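Local atomic coordinates of tyrocidine synthetase 3 (Brevibacillus brevis, PDB entry 2JGP), a protein that takes part in the nonribosomal synthesis of the antibiotic tyrocidine, this PCP-C bidomain pairing a peptidyl carrier domain with a peptide bond-forming condensation domain. Residues T134-A139 / A235-L240; A138-L143 / I202-L207; S423-F428 / A461-T466; V480-S485 / E490-F495. All blocks are in the same frame, centred on the assembly; numbering follows the deposited sequence.

Contact 1 (T134-A139 / A235-L240)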
loop_
_atom_site.group_PDB
_atom_site.type_symbol
_atom_site.label_atom_id
_atom_site.label_comp_id
_atom_site.label_asym_id
_atom_site.label_seq_id
_atom_site.Cartn_x
_atom_site.Cartn_y
_atom_site.Cartn_z
ATOM N N THR A 134 5.498 -32.501 -11.127
ATOM C CA THR A 134 6.932 -32.295 -10.927
ATOM C C THR A 134 7.386 -30.914 -11.416
ATOM O O THR A 134 8.252 -30.288 -10.797
ATOM C CB THR A 134 7.773 -33.387 -11.613
ATOM O OG1 THR A 134 7.445 -33.448 -13.007
ATOM C CG2 THR A 134 7.512 -34.746 -10.967
ATOM N N ARG A 135 6.801 -30.439 -12.517
ATOM C CA ARG A 135 7.096 -29.089 -13.013
ATOM C C ARG A 135 6.561 -28.008 -12.081
ATOM O O ARG A 135 7.205 -26.975 -11.902
ATOM C CB ARG A 135 6.546 -28.871 -14.425
ATOM C CG ARG A 135 7.428 -29.457 -15.521
ATOM C CD ARG A 135 7.378 -28.627 -16.806
ATOM N NE ARG A 135 6.224 -28.943 -17.645
ATOM C CZ ARG A 135 5.865 -28.253 -18.729
ATOM N NH1 ARG A 135 6.550 -27.178 -19.117
ATOM N NH2 ARG A 135 4.800 -28.635 -19.427
ATOM N N VAL A 136 5.383 -28.242 -11.503
ATOM C CA VAL A 136 4.836 -27.336 -10.491
ATOM C C VAL A 136 5.878 -27.145 -9.396
ATOM O O VAL A 136 6.266 -26.018 -9.091
ATOM C CB VAL A 136 3.520 -27.877 -9.874
ATOM C CG1 VAL A 136 3.064 -27.006 -8.701
ATOM C CG2 VAL A 136 2.433 -27.965 -10.936
ATOM N N GLU A 137 6.341 -28.262 -8.838
ATOM C CA GLU A 137 7.360 -28.267 -7.788
ATOM C C GLU A 137 8.636 -27.544 -8.216
ATOM O O GLU A 137 9.173 -26.729 -7.461
ATOM C CB GLU A 137 7.700 -29.707 -7.393
ATOM C CG GLU A 137 8.604 -29.813 -6.179
ATOM C CD GLU A 137 8.902 -31.246 -5.804
ATOM O OE1 GLU A 137 9.498 -31.959 -6.636
ATOM O OE2 GLU A 137 8.541 -31.656 -4.677
ATOM N N ALA A 138 9.107 -27.846 -9.425
ATOM C CA ALA A 138 10.354 -27.281 -9.946
ATOM C C ALA A 138 10.298 -25.761 -10.091
ATOM O O ALA A 138 11.291 -25.076 -9.842
ATOM C CB ALA A 138 10.701 -27.917 -11.281
ATOM N N ALA A 139 9.143 -25.242 -10.504
ATOM C CA ALA A 139 8.950 -23.797 -10.625
ATOM C C ALA A 139 9.051 -23.125 -9.258
ATOM O O ALA A 139 9.693 -22.082 -9.124
ATOM C CB ALA A 139 7.610 -23.484 -11.287
ATOM N N ALA A 235 2.872 -14.490 -11.126
ATOM C CA ALA A 235 3.293 -14.197 -12.492
ATOM C C ALA A 235 4.556 -14.965 -12.840
ATOM O O ALA A 235 4.646 -15.563 -13.909
ATOM C CB ALA A 235 3.524 -12.692 -12.677
ATOM N N GLU A 236 5.520 -14.961 -11.925
ATOM C CA GLU A 236 6.812 -15.595 -12.172
ATOM C C GLU A 236 6.738 -17.117 -12.113
ATOM O O GLU A 236 7.493 -17.799 -12.802
ATOM C CB GLU A 236 7.868 -15.062 -11.206
ATOM C CG GLU A 236 8.173 -13.591 -11.432
ATOM C CD GLU A 236 9.382 -13.111 -10.674
ATOM O OE1 GLU A 236 9.901 -13.869 -9.835
ATOM O OE2 GLU A 236 9.811 -11.964 -10.914
ATOM N N TRP A 237 5.829 -17.646 -11.293
ATOM C CA TRP A 237 5.588 -19.085 -11.254
ATOM C C TRP A 237 5.093 -19.567 -12.624
ATOM O O TRP A 237 5.595 -20.558 -13.163
ATOM C CB TRP A 237 4.570 -19.443 -10.166
ATOM C CG TRP A 237 4.294 -20.909 -10.119
ATOM C CD1 TRP A 237 5.032 -21.858 -9.483
ATOM C CD2 TRP A 237 3.225 -21.602 -10.778
ATOM N NE1 TRP A 237 4.486 -23.104 -9.695
ATOM C CE2 TRP A 237 3.376 -22.973 -10.486
ATOM C CE3 TRP A 237 2.154 -21.196 -11.583
ATOM C CZ2 TRP A 237 2.494 -23.943 -10.969
ATOM C CZ3 TRP A 237 1.274 -22.164 -12.061
ATOM C CH2 TRP A 237 1.453 -23.520 -11.750
ATOM N N VAL A 238 4.115 -18.851 -13.178
ATOM C CA VAL A 238 3.571 -19.137 -14.509
ATOM C C VAL A 238 4.656 -19.090 -15.587
ATOM O O VAL A 238 4.718 -19.967 -16.456
ATOM C CB VAL A 238 2.442 -18.134 -14.874
ATOM C CG1 VAL A 238 2.085 -18.216 -16.355
ATOM C CG2 VAL A 238 1.212 -18.388 -14.010
ATOM N N GLN A 239 5.502 -18.065 -15.528
ATOM C CA GLN A 239 6.617 -17.920 -16.468
ATOM C C GLN A 239 7.639 -19.052 -16.317
ATOM O O GLN A 239 8.057 -19.651 -17.311
ATOM C CB GLN A 239 7.308 -16.563 -16.281
ATOM C CG GLN A 239 6.518 -15.381 -16.826
ATOM C CD GLN A 239 7.123 -14.045 -16.434
ATOM O OE1 GLN A 239 7.036 -13.627 -15.280
ATOM N NE2 GLN A 239 7.737 -13.365 -17.395
ATOM N N LEU A 240 8.030 -19.338 -15.076
ATOM C CA LEU A 240 9.000 -20.404 -14.791
ATOM C C LEU A 240 8.495 -21.788 -15.199
ATOM O O LEU A 240 9.266 -22.597 -15.721
ATOM C CB LEU A 240 9.390 -20.410 -13.310
ATOM C CG LEU A 240 10.285 -19.248 -12.867
ATOM C CD1 LEU A 240 10.321 -19.153 -11.342
ATOM C CD2 LEU A 240 11.692 -19.373 -13.449
#
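Trp-237 and Leu-240, one helical turn apart on 235-240, meet Val-136 and Ala-139, which have the same spacing on 134-139. The apolar contacts come first. The CB of Ala-139 lies 3.5 Å from CD1 of Trp-237 and at an equal distance from its NE1, reaching the five-membered ring obliquely. On its other flank the methyl packs against Leu-240, CB to CB at 4.1 Å. The benzo part of the indole is met by the fork of Val-136, whose CG1 approaches Trp-237 CZ2 to 3.9 Å with CG2 only slightly farther.

The polar component is a single weak hydrogen bond. NE1 of Trp-237 points at the carbonyl oxygen of Val-136 over 3.5 Å; the N-H...O angle of 160° is good, so length is what weakens it, and the oxygen sits at the indole edge near the ring plane. The indole reaches across because CG of Trp-237 is anti to the backbone N (chi1 179°). A van der Waals contact sets Leu-240 CD1 3.7 Å from the carbonyl oxygen of Ala-139.

The short helix axes pass 9.4 Å apart at 126°, and Ala-139 and Leu-240 have CA atoms 5.4 Å apart, close packing that the small alanine permits. The loop residue Leu-173 and Tyr-241, which ends helix 227-241, also touch Val-136. Helix 133-146 in turn lies over the five-stranded sheet, Phe-140 meeting both Trp-237 and strand 202-210.

Contact 2 (A138-L143 / I202-L207)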
loop_
_atom_site.group_PDB
_atom_site.type_symbol
_atom_site.label_atom_id
_atom_site.label_comp_id
_atom_site.label_asym_id
_atom_site.label_seq_id
_atom_site.Cartn_x
_atom_site.Cartn_y
_atom_site.Cartn_z
ATOM N N ALA A 138 9.107 -27.846 -9.425
ATOM C CA ALA A 138 10.354 -27.281 -9.946
ATOM C C ALA A 138 10.298 -25.761 -10.091
ATOM O O ALA A 138 11.291 -25.076 -9.842
ATOM C CB ALA A 138 10.701 -27.917 -11.281
ATOM N N ALA A 139 9.143 -25.242 -10.504
ATOM C CA ALA A 139 8.950 -23.797 -10.625
ATOM C C ALA A 139 9.051 -23.125 -9.258
ATOM O O ALA A 139 9.693 -22.082 -9.124
ATOM C CB ALA A 139 7.610 -23.484 -11.287
ATOM N N PHE A 140 8.436 -23.726 -8.239
ATOM C CA PHE A 140 8.541 -23.202 -6.872
ATOM C C PHE A 140 9.965 -23.268 -6.323
ATOM O O PHE A 140 10.392 -22.377 -5.588
ATOM C CB PHE A 140 7.578 -23.930 -5.925
ATOM C CG PHE A 140 6.186 -23.370 -5.942
ATOM C CD1 PHE A 140 5.918 -22.135 -5.367
ATOM C CD2 PHE A 140 5.145 -24.067 -6.539
ATOM C CE1 PHE A 140 4.638 -21.606 -5.381
ATOM C CE2 PHE A 140 3.862 -23.545 -6.561
ATOM C CZ PHE A 140 3.607 -22.312 -5.978
ATOM N N GLN A 141 10.691 -24.325 -6.664
ATOM C CA GLN A 141 12.078 -24.468 -6.230
ATOM C C GLN A 141 12.932 -23.349 -6.816
ATOM O O GLN A 141 13.760 -22.755 -6.112
ATOM C CB GLN A 141 12.625 -25.845 -6.620
ATOM C CG GLN A 141 12.052 -26.972 -5.753
ATOM C CD GLN A 141 12.477 -28.362 -6.199
ATOM O OE1 GLN A 141 12.601 -29.269 -5.380
ATOM N NE2 GLN A 141 12.698 -28.534 -7.492
ATOM N N ARG A 142 12.707 -23.049 -8.093
ATOM C CA ARG A 142 13.377 -21.926 -8.749
ATOM C C ARG A 142 12.985 -20.586 -8.123
ATOM O O ARG A 142 13.844 -19.736 -7.916
ATOM C CB ARG A 142 13.093 -21.916 -10.254
ATOM C CG ARG A 142 13.839 -23.000 -11.029
ATOM C CD ARG A 142 13.760 -22.769 -12.530
ATOM N NE ARG A 142 14.693 -23.619 -13.273
ATOM C CZ ARG A 142 14.511 -24.913 -13.537
ATOM N NH1 ARG A 142 13.421 -25.553 -13.120
ATOM N NH2 ARG A 142 15.433 -25.580 -14.223
ATOM N N LEU A 143 11.700 -20.407 -7.811
ATOM C CA LEU A 143 11.228 -19.186 -7.142
ATOM C C LEU A 143 11.930 -18.985 -5.811
ATOM O O LEU A 143 12.349 -17.871 -5.482
ATOM C CB LEU A 143 9.717 -19.227 -6.884
ATOM C CG LEU A 143 8.740 -18.865 -8.006
ATOM C CD1 LEU A 143 7.325 -18.907 -7.437
ATOM C CD2 LEU A 143 9.041 -17.490 -8.596
ATOM N N ILE A 202 7.224 -20.637 2.979
ATOM C CA ILE A 202 6.196 -20.825 1.970
ATOM C C ILE A 202 5.940 -22.316 1.891
ATOM O O ILE A 202 6.873 -23.119 2.007
ATOM C CB ILE A 202 6.612 -20.248 0.588
ATOM C CG1 ILE A 202 5.485 -20.431 -0.439
ATOM C CG2 ILE A 202 7.896 -20.897 0.084
ATOM C CD1 ILE A 202 5.635 -19.574 -1.699
ATOM N N ARG A 203 4.674 -22.686 1.726
ATOM C CA ARG A 203 4.311 -24.090 1.546
ATOM C C ARG A 203 3.260 -24.210 0.454
ATOM O O ARG A 203 2.492 -23.276 0.199
ATOM C CB ARG A 203 3.844 -24.736 2.857
ATOM C CG ARG A 203 2.862 -23.929 3.683
ATOM C CD ARG A 203 2.383 -24.728 4.896
ATOM N NE ARG A 203 3.359 -24.757 5.991
ATOM C CZ ARG A 203 3.197 -24.201 7.193
ATOM N NH1 ARG A 203 2.082 -23.560 7.512
ATOM N NH2 ARG A 203 4.162 -24.293 8.096
ATOM N N VAL A 204 3.269 -25.357 -0.214
ATOM C CA VAL A 204 2.423 -25.568 -1.376
ATOM C C VAL A 204 1.831 -26.972 -1.322
ATOM O O VAL A 204 2.544 -27.944 -1.066
ATOM C CB VAL A 204 3.230 -25.373 -2.679
ATOM C CG1 VAL A 204 2.332 -25.524 -3.914
ATOM C CG2 VAL A 204 3.903 -24.008 -2.679
ATOM N N SER A 205 0.519 -27.059 -1.537
ATOM C CA SER A 205 -0.163 -28.334 -1.717
ATOM C C SER A 205 -0.849 -28.337 -3.080
ATOM O O SER A 205 -1.565 -27.393 -3.420
ATOM C CB SER A 205 -1.190 -28.570 -0.609
ATOM O OG SER A 205 -0.563 -28.738 0.652
ATOM N N LEU A 206 -0.603 -29.385 -3.860
ATOM C CA LEU A 206 -1.315 -29.605 -5.117
ATOM C C LEU A 206 -2.335 -30.718 -4.907
ATOM O O LEU A 206 -1.968 -31.846 -4.582
ATOM C CB LEU A 206 -0.342 -29.993 -6.228
ATOM C CG LEU A 206 -0.960 -30.177 -7.615
ATOM C CD1 LEU A 206 -1.674 -28.905 -8.069
ATOM C CD2 LEU A 206 0.107 -30.585 -8.623
ATOM N N LEU A 207 -3.613 -30.389 -5.089
ATOM C CA LEU A 207 -4.699 -31.341 -4.885
ATOM C C LEU A 207 -5.361 -31.654 -6.218
ATOM O O LEU A 207 -5.972 -30.778 -6.823
ATOM C CB LEU A 207 -5.741 -30.766 -3.925
ATOM C CG LEU A 207 -5.227 -30.137 -2.632
ATOM C CD1 LEU A 207 -6.375 -29.447 -1.905
ATOM C CD2 LEU A 207 -4.568 -31.190 -1.750
#
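Helix-on-sheet packing in the condensation domain, whose fold is of the chloramphenicol acetyltransferase type, brings Phe-140 of helix 133-146 against Val-204 and Ile-202 of strand 202-210, a member of a five-stranded mixed sheet. The two interacting strand residues are two positions apart, so both direct their CB toward the helix, while Arg-203 between them points its CB away. Even the nearest CA atoms, those of Phe-140 and Val-204, are 8.6 Å apart; the gap is spanned by side chains coming from opposite directions, and the contact is wholly apolar and buried.

Phe-140 carries the helix side alone. With its CG anti to the carbonyl carbon (chi1 -84°), the ring extends toward the strand and presents one face to Val-204. Ile-202 contributes less: its CD1 is 4.3 Å from Phe-140 CE1 and approaches obliquely.

Around this pair, Thr-218 of the adjoining strand 213-220 and the loop residue Phe-171 also touch Phe-140, and the ring of Trp-237 from helix 227-241 meets it with planes at about 40°. Phe-140 thus sits where two helices and the sheet converge.

The two branches of Val-204 meet the ring differently. CG1 is off-centre, 3.6 Å from Phe-140 CE2, whereas CG2 makes a CH-pi contact: it stands 3.6 Å from the centroid of the Phe-140 ring and only 9° off the ring normal, almost directly over the centre.

Contact 3 (S423-F428 / A461-T466)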
loop_
_atom_site.group_PDB
_atom_site.type_symbol
_atom_site.label_atom_id
_atom_site.label_comp_id
_atom_site.label_asym_id
_atom_site.label_seq_id
_atom_site.Cartn_x
_atom_site.Cartn_y
_atom_site.Cartn_z
ATOM N N SER A 423 -11.155 -1.659 21.585
ATOM C CA SER A 423 -12.303 -1.787 20.687
ATOM C C SER A 423 -12.078 -1.104 19.336
ATOM O O SER A 423 -12.921 -1.197 18.443
ATOM C CB SER A 423 -13.558 -1.208 21.345
ATOM O OG SER A 423 -13.433 0.188 21.564
ATOM N N ARG A 424 -10.947 -0.424 19.180
ATOM C CA ARG A 424 -10.663 0.291 17.937
ATOM C C ARG A 424 -9.168 0.316 17.628
ATOM O O ARG A 424 -8.362 -0.214 18.391
ATOM C CB ARG A 424 -11.277 1.699 17.974
ATOM C CG ARG A 424 -11.277 2.392 19.324
ATOM C CD ARG A 424 -12.525 3.247 19.509
ATOM N NE ARG A 424 -12.832 3.988 18.295
ATOM C CZ ARG A 424 -14.020 4.505 17.990
ATOM N NH1 ARG A 424 -15.055 4.398 18.818
ATOM N NH2 ARG A 424 -14.173 5.146 16.835
ATOM N N ASN A 425 -8.810 0.898 16.489
ATOM C CA ASN A 425 -7.432 0.881 16.011
ATOM C C ASN A 425 -6.747 2.226 16.201
ATOM O O ASN A 425 -7.417 3.256 16.269
ATOM C CB ASN A 425 -7.398 0.454 14.545
ATOM C CG ASN A 425 -7.671 -1.025 14.373
ATOM O OD1 ASN A 425 -6.784 -1.856 14.575
ATOM N ND2 ASN A 425 -8.903 -1.364 14.006
ATOM N N PRO A 426 -5.405 2.220 16.296
ATOM C CA PRO A 426 -4.697 3.474 16.510
ATOM C C PRO A 426 -4.810 4.414 15.306
ATOM O O PRO A 426 -4.705 3.974 14.151
ATOM C CB PRO A 426 -3.244 3.033 16.761
ATOM C CG PRO A 426 -3.127 1.682 16.176
ATOM C CD PRO A 426 -4.492 1.064 16.214
ATOM N N LEU A 427 -5.076 5.684 15.602
ATOM C CA LEU A 427 -5.126 6.783 14.631
ATOM C C LEU A 427 -6.333 6.786 13.686
ATOM O O LEU A 427 -6.888 7.853 13.423
ATOM C CB LEU A 427 -3.814 6.905 13.835
ATOM C CG LEU A 427 -2.660 7.581 14.581
ATOM C CD1 LEU A 427 -1.407 7.595 13.727
ATOM C CD2 LEU A 427 -3.030 8.999 15.007
ATOM N N PHE A 428 -6.726 5.624 13.162
ATOM C CA PHE A 428 -7.883 5.544 12.258
ATOM C C PHE A 428 -8.663 4.237 12.419
ATOM O O PHE A 428 -8.093 3.190 12.734
ATOM C CB PHE A 428 -7.455 5.734 10.794
ATOM C CG PHE A 428 -6.329 4.840 10.368
ATOM C CD1 PHE A 428 -6.576 3.546 9.917
ATOM C CD2 PHE A 428 -5.020 5.286 10.423
ATOM C CE1 PHE A 428 -5.533 2.716 9.532
ATOM C CE2 PHE A 428 -3.972 4.460 10.036
ATOM C CZ PHE A 428 -4.230 3.175 9.587
ATOM N N ALA A 461 -12.508 -8.535 9.258
ATOM C CA ALA A 461 -12.451 -7.077 9.164
ATOM C C ALA A 461 -11.594 -6.494 10.285
ATOM O O ALA A 461 -12.020 -6.461 11.437
ATOM C CB ALA A 461 -13.858 -6.494 9.205
ATOM N N LYS A 462 -10.388 -6.035 9.949
ATOM C CA LYS A 462 -9.495 -5.434 10.951
ATOM C C LYS A 462 -10.020 -4.085 11.457
ATOM O O LYS A 462 -9.817 -3.735 12.620
ATOM C CB LYS A 462 -8.079 -5.260 10.396
ATOM C CG LYS A 462 -7.037 -4.907 11.464
ATOM C CD LYS A 462 -5.716 -4.447 10.842
ATOM C CE LYS A 462 -4.871 -3.658 11.841
ATOM N NZ LYS A 462 -3.775 -2.893 11.169
ATOM N N PHE A 463 -10.705 -3.346 10.587
ATOM C CA PHE A 463 -11.193 -2.004 10.911
ATOM C C PHE A 463 -12.712 -1.970 10.907
ATOM O O PHE A 463 -13.339 -2.901 10.411
ATOM C CB PHE A 463 -10.641 -1.009 9.898
ATOM C CG PHE A 463 -9.148 -1.002 9.830
ATOM C CD1 PHE A 463 -8.481 -1.743 8.866
ATOM C CD2 PHE A 463 -8.406 -0.271 10.745
ATOM C CE1 PHE A 463 -7.094 -1.747 8.807
ATOM C CE2 PHE A 463 -7.019 -0.273 10.699
ATOM C CZ PHE A 463 -6.363 -1.013 9.726
ATOM N N ASP A 464 -13.299 -0.904 11.459
ATOM C CA ASP A 464 -14.761 -0.749 11.467
ATOM C C ASP A 464 -15.296 -0.991 10.077
ATOM O O ASP A 464 -16.282 -1.703 9.886
ATOM C CB ASP A 464 -15.179 0.654 11.903
ATOM C CG ASP A 464 -15.006 0.881 13.376
ATOM O OD1 ASP A 464 -14.438 0.006 14.056
ATOM O OD2 ASP A 464 -15.445 1.944 13.852
ATOM N N LEU A 465 -14.635 -0.379 9.104
ATOM C CA LEU A 465 -14.894 -0.696 7.717
ATOM C C LEU A 465 -13.723 -0.313 6.817
ATOM O O LEU A 465 -12.956 0.604 7.124
ATOM C CB LEU A 465 -16.206 -0.050 7.246
ATOM C CG LEU A 465 -16.247 1.441 6.917
ATOM C CD1 LEU A 465 -15.898 1.652 5.471
ATOM C CD2 LEU A 465 -17.636 2.011 7.197
ATOM N N THR A 466 -13.572 -1.067 5.732
ATOM C CA THR A 466 -12.582 -0.782 4.707
ATOM C C THR A 466 -13.333 -0.492 3.420
ATOM O O THR A 466 -14.107 -1.331 2.948
ATOM C CB THR A 466 -11.643 -1.976 4.489
ATOM O OG1 THR A 466 -10.883 -2.203 5.680
ATOM C CG2 THR A 466 -10.699 -1.718 3.322
HETATM O O HOH W 1 -11.384 0.022 13.824
#
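Asn-425 meets Phe-463 from its first side-chain carbon onward: CB lies 3.9 Å from CE2 of the Phe-463 ring. The next atom, CG, is turned opposite the carbonyl carbon (chi1 -73°), which lays the amide beside the same part of the ring, near CD2 and CE2; the two side chains cross at about a right angle. At the tip the amide divides. OD1 faces the CE methylene of Lys-462, next to its ammonium group, at 3.8 Å, while ND2 donates to the carbonyl oxygen of Lys-462 at 2.9 Å. That bond is moderately bent, with an N-H...O angle of 146°, and the donor lies out of the carbonyl plane.

The bond joins the loop between helix 409-415 and strand 430-435 to the loop leading into strand 465-471. Both strands belong to one four-stranded mixed sheet of the condensation domain, where they run parallel as neighbours, and the loops meet at the ends where these strands begin.

ND2 has a second acceptor, a water 2.8 Å away that in turn donates to OD1 of Asp-464, so one amide nitrogen reaches both Lys-462 and Asp-464. The carboxylate of Asp-464 is further engaged in a salt bridge with Arg-295. Farther along the first loop, Phe-428 adds an apolar contact, its CE1 lying 3.5 Å from CE2 of Phe-463; the ring planes are inclined at 32° and their centroids stand 5.6 Å apart.

Contact 4 (V480-S485 / E490-F495)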
loop_
_atom_site.group_PDB
_atom_site.type_symbol
_atom_site.label_atom_id
_atom_site.label_comp_id
_atom_site.label_asym_id
_atom_site.label_seq_id
_atom_site.Cartn_x
_atom_site.Cartn_y
_atom_site.Cartn_z
ATOM N N VAL A 480 -17.361 -2.363 0.276
ATOM C CA VAL A 480 -17.232 -2.064 1.702
ATOM C C VAL A 480 -17.166 -3.370 2.478
ATOM O O VAL A 480 -18.088 -4.182 2.420
ATOM C CB VAL A 480 -18.389 -1.185 2.218
ATOM C CG1 VAL A 480 -18.241 -0.913 3.718
ATOM C CG2 VAL A 480 -18.435 0.126 1.448
ATOM N N GLU A 481 -16.040 -3.573 3.156
ATOM C CA GLU A 481 -15.854 -4.667 4.089
ATOM C C GLU A 481 -16.059 -4.055 5.464
ATOM O O GLU A 481 -15.383 -3.094 5.815
ATOM C CB GLU A 481 -14.444 -5.233 3.960
ATOM C CG GLU A 481 -14.053 -6.239 5.022
ATOM C CD GLU A 481 -12.564 -6.506 5.011
ATOM O OE1 GLU A 481 -12.119 -7.326 4.182
ATOM O OE2 GLU A 481 -11.839 -5.889 5.827
ATOM N N TYR A 482 -16.987 -4.606 6.238
ATOM C CA TYR A 482 -17.397 -3.969 7.488
ATOM C C TYR A 482 -17.510 -4.961 8.631
ATOM O O TYR A 482 -17.707 -6.155 8.412
ATOM C CB TYR A 482 -18.732 -3.249 7.298
ATOM C CG TYR A 482 -19.873 -4.151 6.889
ATOM C CD1 TYR A 482 -20.702 -4.730 7.842
ATOM C CD2 TYR A 482 -20.131 -4.413 5.549
ATOM C CE1 TYR A 482 -21.756 -5.560 7.473
ATOM C CE2 TYR A 482 -21.179 -5.240 5.170
ATOM C CZ TYR A 482 -21.986 -5.807 6.134
ATOM O OH TYR A 482 -23.018 -6.622 5.763
ATOM N N SER A 483 -17.402 -4.437 9.848
ATOM C CA SER A 483 -17.545 -5.223 11.066
ATOM C C SER A 483 -18.992 -5.665 11.248
ATOM O O SER A 483 -19.887 -4.831 11.336
ATOM C CB SER A 483 -17.125 -4.390 12.279
ATOM O OG SER A 483 -15.782 -3.970 12.163
ATOM N N THR A 484 -19.207 -6.977 11.321
ATOM C CA THR A 484 -20.540 -7.545 11.533
ATOM C C THR A 484 -21.127 -7.135 12.894
ATOM O O THR A 484 -22.346 -7.088 13.069
ATOM C CB THR A 484 -20.481 -9.090 11.433
ATOM O OG1 THR A 484 -19.905 -9.454 10.170
ATOM C CG2 THR A 484 -21.865 -9.703 11.549
ATOM N N SER A 485 -20.253 -6.838 13.849
ATOM C CA SER A 485 -20.673 -6.448 15.191
ATOM C C SER A 485 -21.202 -5.010 15.268
ATOM O O SER A 485 -21.778 -4.629 16.284
ATOM C CB SER A 485 -19.504 -6.609 16.160
ATOM O OG SER A 485 -18.456 -5.731 15.808
ATOM N N GLU A 490 -28.015 -3.767 5.382
ATOM C CA GLU A 490 -28.886 -2.681 4.932
ATOM C C GLU A 490 -28.197 -1.323 5.080
ATOM O O GLU A 490 -28.165 -0.531 4.134
ATOM C CB GLU A 490 -30.207 -2.701 5.715
ATOM C CG GLU A 490 -31.186 -1.583 5.368
ATOM C CD GLU A 490 -32.410 -1.567 6.273
ATOM O OE1 GLU A 490 -32.719 -2.601 6.908
ATOM O OE2 GLU A 490 -33.071 -0.513 6.351
ATOM N N THR A 491 -27.647 -1.072 6.268
ATOM C CA THR A 491 -26.947 0.183 6.563
ATOM C C THR A 491 -25.756 0.428 5.641
ATOM O O THR A 491 -25.506 1.562 5.225
ATOM C CB THR A 491 -26.460 0.217 8.032
ATOM O OG1 THR A 491 -27.594 0.306 8.901
ATOM C CG2 THR A 491 -25.525 1.414 8.287
ATOM N N MET A 492 -25.027 -0.636 5.320
ATOM C CA MET A 492 -23.822 -0.524 4.504
ATOM C C MET A 492 -24.143 -0.388 3.017
ATOM O O MET A 492 -23.445 0.323 2.295
ATOM C CB MET A 492 -22.894 -1.711 4.765
ATOM C CG MET A 492 -22.259 -1.671 6.146
ATOM S SD MET A 492 -20.978 -0.406 6.270
ATOM C CE MET A 492 -21.872 0.953 7.017
ATOM N N GLU A 493 -25.192 -1.064 2.557
ATOM C CA GLU A 493 -25.683 -0.842 1.192
ATOM C C GLU A 493 -26.160 0.603 1.011
ATOM O O GLU A 493 -25.924 1.203 -0.031
ATOM C CB GLU A 493 -26.780 -1.847 0.825
ATOM C CG GLU A 493 -26.240 -3.264 0.599
ATOM C CD GLU A 493 -27.323 -4.298 0.334
ATOM O OE1 GLU A 493 -28.524 -3.982 0.479
ATOM O OE2 GLU A 493 -26.965 -5.443 -0.014
ATOM N N ARG A 494 -26.800 1.165 2.033
ATOM C CA ARG A 494 -27.235 2.564 2.000
ATOM C C ARG A 494 -26.046 3.530 2.056
ATOM O O ARG A 494 -26.043 4.553 1.369
ATOM C CB ARG A 494 -28.203 2.854 3.155
ATOM C CG ARG A 494 -28.781 4.264 3.147
ATOM C CD ARG A 494 -29.772 4.491 4.287
ATOM N NE ARG A 494 -30.948 3.624 4.169
ATOM C CZ ARG A 494 -31.204 2.550 4.915
ATOM N NH1 ARG A 494 -30.381 2.161 5.885
ATOM N NH2 ARG A 494 -32.313 1.854 4.689
ATOM N N PHE A 495 -25.065 3.193 2.895
ATOM C CA PHE A 495 -23.791 3.913 3.008
ATOM C C PHE A 495 -23.119 4.037 1.644
ATOM O O PHE A 495 -22.638 5.108 1.274
ATOM C CB PHE A 495 -22.891 3.143 3.989
ATOM C CG PHE A 495 -21.553 3.784 4.273
ATOM C CD1 PHE A 495 -21.452 4.874 5.127
ATOM C CD2 PHE A 495 -20.384 3.242 3.744
ATOM C CE1 PHE A 495 -20.212 5.439 5.419
ATOM C CE2 PHE A 495 -19.141 3.795 4.029
ATOM C CZ PHE A 495 -19.055 4.895 4.875
#
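Met-492 enters between Tyr-482 and Val-480 and makes the tight part of this strand-to-helix contact. Its CG lies over one face of the Tyr-482 ring, 3.6 Å from the ring centroid and 16° off the normal, which meets the geometry of a CH-pi contact. The methylene is offset toward the rim, 3.5 Å from Tyr-482 CG. The Met-492 chain bends at chi2 (-73°), turning the sulfur back beside the base of the tyrosine, where SD is 3.8 Å from Tyr-482 CB. From the ring centroid the same sulfur stands 4.6 Å away and obliquely, a Met-aromatic contact secondary to that of CG. On its other flank SD touches CG1 of Val-480, also at 3.8 Å.

Packing slackens one turn later on the helix. Phe-495 offers the edge of its ring to Val-480, with CD2 4.3 Å from CG2, and it also packs on helix 329-345, where Tyr-344 meets it edge-to-face. The opposite extreme is exposed Glu-490, whose CB points away from the strand: through its anti lone pair OE2 accepts a nearly straight 3.0 Å salt-bridge hydrogen bond from NH2 of Arg-494, lying in the guanidinium plane.

The segment axes run at 144°, 9.9 Å apart. Helix 489-508 packs here on one face of the four-stranded sheet, reaching strands 476-483, 465-471 and 303-309. The chemistry divides accordingly: dispersion, CH-pi and sulfur-aromatic contacts join helix to sheet, while the ion pair is spent within the helix and ties it to itself.

How the contacts relate
All four contacts lie in the condensation domain, in two separate groups. Contacts 1 and 2 share helix 133-146 and the residues Ala-138 and Ala-139; their centres are 7 Å apart, and Leu-240 of the one packs on Leu-143 of the other. Contacts 3 and 4 have centres 14 Å apart and meet through strands 465-471 and 476-483, consecutive in the chain and adjacent in the four-stranded sheet. Between the groups the centres are 35 to 40 Å apart and nothing touches. The first group closes before the second opens. They sit on different sheets, consistent with the two lobes of condensation domains, although strand 447-451 crosses over into the five-stranded sheet.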